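Local coordinates for protein methionyl-tRNA formyltransferase (Clostridium thermocellum, PDB 1ZGH) that probably transfers a formyl group from 10-formyltetrahydrofolate to the amino group of methionine carried on initiator tRNA, at residues 209-214 with 245-250. Sequence-based numbering, arbitrary orientation.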
loop_
_atom_site.group_PDB
_atom_site.type_symbol
_atom_site.label_atom_id
_atom_site.label_comp_id
_atom_site.label_asym_id
_atom_site.label_seq_id
_atom_site.Cartn_x
_atom_site.Cartn_y
_atom_site.Cartn_z
ATOM N N GLU A 209 -9.600 21.346 -7.595
ATOM C CA GLU A 209 -9.717 19.878 -7.526
ATOM C C GLU A 209 -8.351 19.261 -7.282
ATOM O O GLU A 209 -8.257 18.287 -6.546
ATOM C CB GLU A 209 -10.316 19.223 -8.788
ATOM C CG GLU A 209 -10.547 17.660 -8.530
ATOM C CD GLU A 209 -11.551 17.029 -9.491
ATOM O OE1 GLU A 209 -12.048 17.748 -10.392
ATOM O OE2 GLU A 209 -11.855 15.815 -9.340
ATOM N N LYS A 210 -7.292 19.828 -7.878
ATOM C CA LYS A 210 -5.938 19.310 -7.631
ATOM C C LYS A 210 -5.506 19.538 -6.186
ATOM O O LYS A 210 -4.882 18.671 -5.585
ATOM C CB LYS A 210 -4.917 19.919 -8.594
ATOM C CG LYS A 210 -3.546 19.250 -8.530
ATOM N N ILE A 211 -5.845 20.700 -5.619
ATOM C CA ILE A 211 -5.633 20.958 -4.184
ATOM C C ILE A 211 -6.342 19.924 -3.319
ATOM O O ILE A 211 -5.728 19.324 -2.411
ATOM C CB ILE A 211 -5.980 22.394 -3.757
ATOM C CG1 ILE A 211 -5.072 23.396 -4.455
ATOM C CG2 ILE A 211 -5.828 22.563 -2.241
ATOM C CD1 ILE A 211 -5.510 24.845 -4.272
ATOM N N TYR A 212 -7.618 19.682 -3.624
ATOM C CA TYR A 212 -8.408 18.663 -2.951
ATOM C C TYR A 212 -7.724 17.270 -3.021
ATOM O O TYR A 212 -7.602 16.596 -1.989
ATOM C CB TYR A 212 -9.799 18.615 -3.569
ATOM C CG TYR A 212 -10.738 17.573 -2.996
ATOM C CD1 TYR A 212 -11.401 17.806 -1.797
ATOM C CD2 TYR A 212 -10.968 16.359 -3.660
ATOM C CE1 TYR A 212 -12.241 16.888 -1.299
ATOM C CE2 TYR A 212 -11.796 15.419 -3.162
ATOM C CZ TYR A 212 -12.447 15.680 -1.965
ATOM O OH TYR A 212 -13.350 14.790 -1.451
ATOM N N ASP A 213 -7.271 16.893 -4.221
ATOM C CA ASP A 213 -6.565 15.611 -4.448
ATOM C C ASP A 213 -5.340 15.537 -3.595
ATOM O O ASP A 213 -5.126 14.524 -2.956
ATOM C CB ASP A 213 -6.237 15.391 -5.926
ATOM C CG ASP A 213 -7.459 15.045 -6.743
ATOM O OD1 ASP A 213 -8.456 14.617 -6.140
ATOM O OD2 ASP A 213 -7.440 15.220 -7.976
ATOM N N TYR A 214 -4.528 16.606 -3.585
ATOM C CA TYR A 214 -3.303 16.650 -2.729
ATOM C C TYR A 214 -3.590 16.447 -1.232
ATOM O O TYR A 214 -2.954 15.648 -0.569
ATOM C CB TYR A 214 -2.494 17.943 -2.950
ATOM C CG TYR A 214 -1.346 17.747 -3.909
ATOM C CD1 TYR A 214 -1.581 17.399 -5.240
ATOM C CD2 TYR A 214 -0.021 17.918 -3.488
ATOM C CE1 TYR A 214 -0.517 17.191 -6.124
ATOM C CE2 TYR A 214 1.057 17.721 -4.369
ATOM C CZ TYR A 214 0.793 17.355 -5.673
ATOM O OH TYR A 214 1.820 17.203 -6.560
ATOM N N GLY A 245 -17.366 26.137 -4.986
ATOM C CA GLY A 245 -16.370 27.208 -5.016
ATOM C C GLY A 245 -15.318 27.204 -3.923
ATOM O O GLY A 245 -14.490 28.119 -3.852
ATOM N N LYS A 246 -15.317 26.185 -3.054
ATOM C CA LYS A 246 -14.365 26.148 -1.956
ATOM C C LYS A 246 -14.126 24.740 -1.408
ATOM O O LYS A 246 -14.957 23.841 -1.594
ATOM C CB LYS A 246 -14.859 27.034 -0.798
ATOM C CG LYS A 246 -16.083 26.551 -0.091
ATOM C CD LYS A 246 -16.657 27.651 0.785
ATOM C CE LYS A 246 -17.827 27.194 1.602
ATOM N NZ LYS A 246 -18.407 28.386 2.294
ATOM N N ILE A 247 -13.019 24.586 -0.707
ATOM C CA ILE A 247 -12.730 23.357 0.079
ATOM C C ILE A 247 -12.760 23.786 1.540
ATOM O O ILE A 247 -12.171 24.809 1.884
ATOM C CB ILE A 247 -11.317 22.830 -0.226
ATOM C CG1 ILE A 247 -11.206 22.378 -1.681
ATOM C CG2 ILE A 247 -10.877 21.725 0.791
ATOM C CD1 ILE A 247 -9.764 22.133 -2.095
ATOM N N ILE A 248 -13.447 23.017 2.366
ATOM C CA ILE A 248 -13.395 23.108 3.815
ATOM C C ILE A 248 -12.465 22.016 4.314
ATOM O O ILE A 248 -12.605 20.844 3.935
ATOM C CB ILE A 248 -14.763 22.925 4.427
ATOM C CG1 ILE A 248 -15.717 23.989 3.869
ATOM C CG2 ILE A 248 -14.750 23.038 5.990
ATOM C CD1 ILE A 248 -17.101 23.681 4.178
ATOM N N ALA A 249 -11.512 22.402 5.157
ATOM C CA ALA A 249 -10.513 21.459 5.689
ATOM C C ALA A 249 -10.123 21.850 7.101
ATOM O O ALA A 249 -10.519 22.930 7.589
ATOM C CB ALA A 249 -9.285 21.434 4.788
ATOM N N ASP A 250 -9.417 20.936 7.771
ATOM C CA ASP A 250 -8.703 21.203 9.031
ATOM C C ASP A 250 -7.344 21.639 8.601
ATOM O O ASP A 250 -6.830 21.169 7.562
ATOM C CB ASP A 250 -8.557 19.960 9.915
ATOM C CG ASP A 250 -9.868 19.527 10.525
ATOM O OD1 ASP A 250 -10.817 20.352 10.569
ATOM O OD2 ASP A 250 -9.966 18.346 10.961
#
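Ile-247, on the edge strand 246-254, reaches across to helix 208-217 and meets Ile-211 and Tyr-212 there. Almost all of the touching is done by one methyl group, CD1 of Ile-247. CD1 of Ile-247 lies 3.6 Å from the backbone N of Tyr-212 and 3.8 Å from CB of Tyr-212. It therefore rests against the helix backbone where two successive residues join. CD1 of Ile-247 is also 4.0 Å from CG2 of Ile-211. The two isoleucine side chains cross at a slant, methyl to methyl. In Ile-247, CG1 stands beside the backbone N and anti to the carbonyl carbon (chi1 -65°). The chain then runs on extended (chi2 168°), which carries CD1 out to the helix. Ile-211 has its CG2 branch anti to the backbone N, and this branch is the one that meets the strand. Tyr-212 takes part through its CB and backbone.

The backbones stay apart, with 7.1 Å between the CA atoms of Tyr-212 and Ile-247. The contact joins the helix to the outer strand of the three-stranded antiparallel sheet in the C-terminal domain. Met-242 of the neighbouring strand 233-243 touches both Tyr-212 and Ile-247. Ile-202 and Phe-206 pack on Ile-211 and extend the apolar patch.

No hydrogen bond or salt bridge links the two segments. The small shared area, 123 Å² in all, lies near the protein surface. The chemistry implies a modest apolar contact, set by the fit of one methyl group rather than by directional bonds.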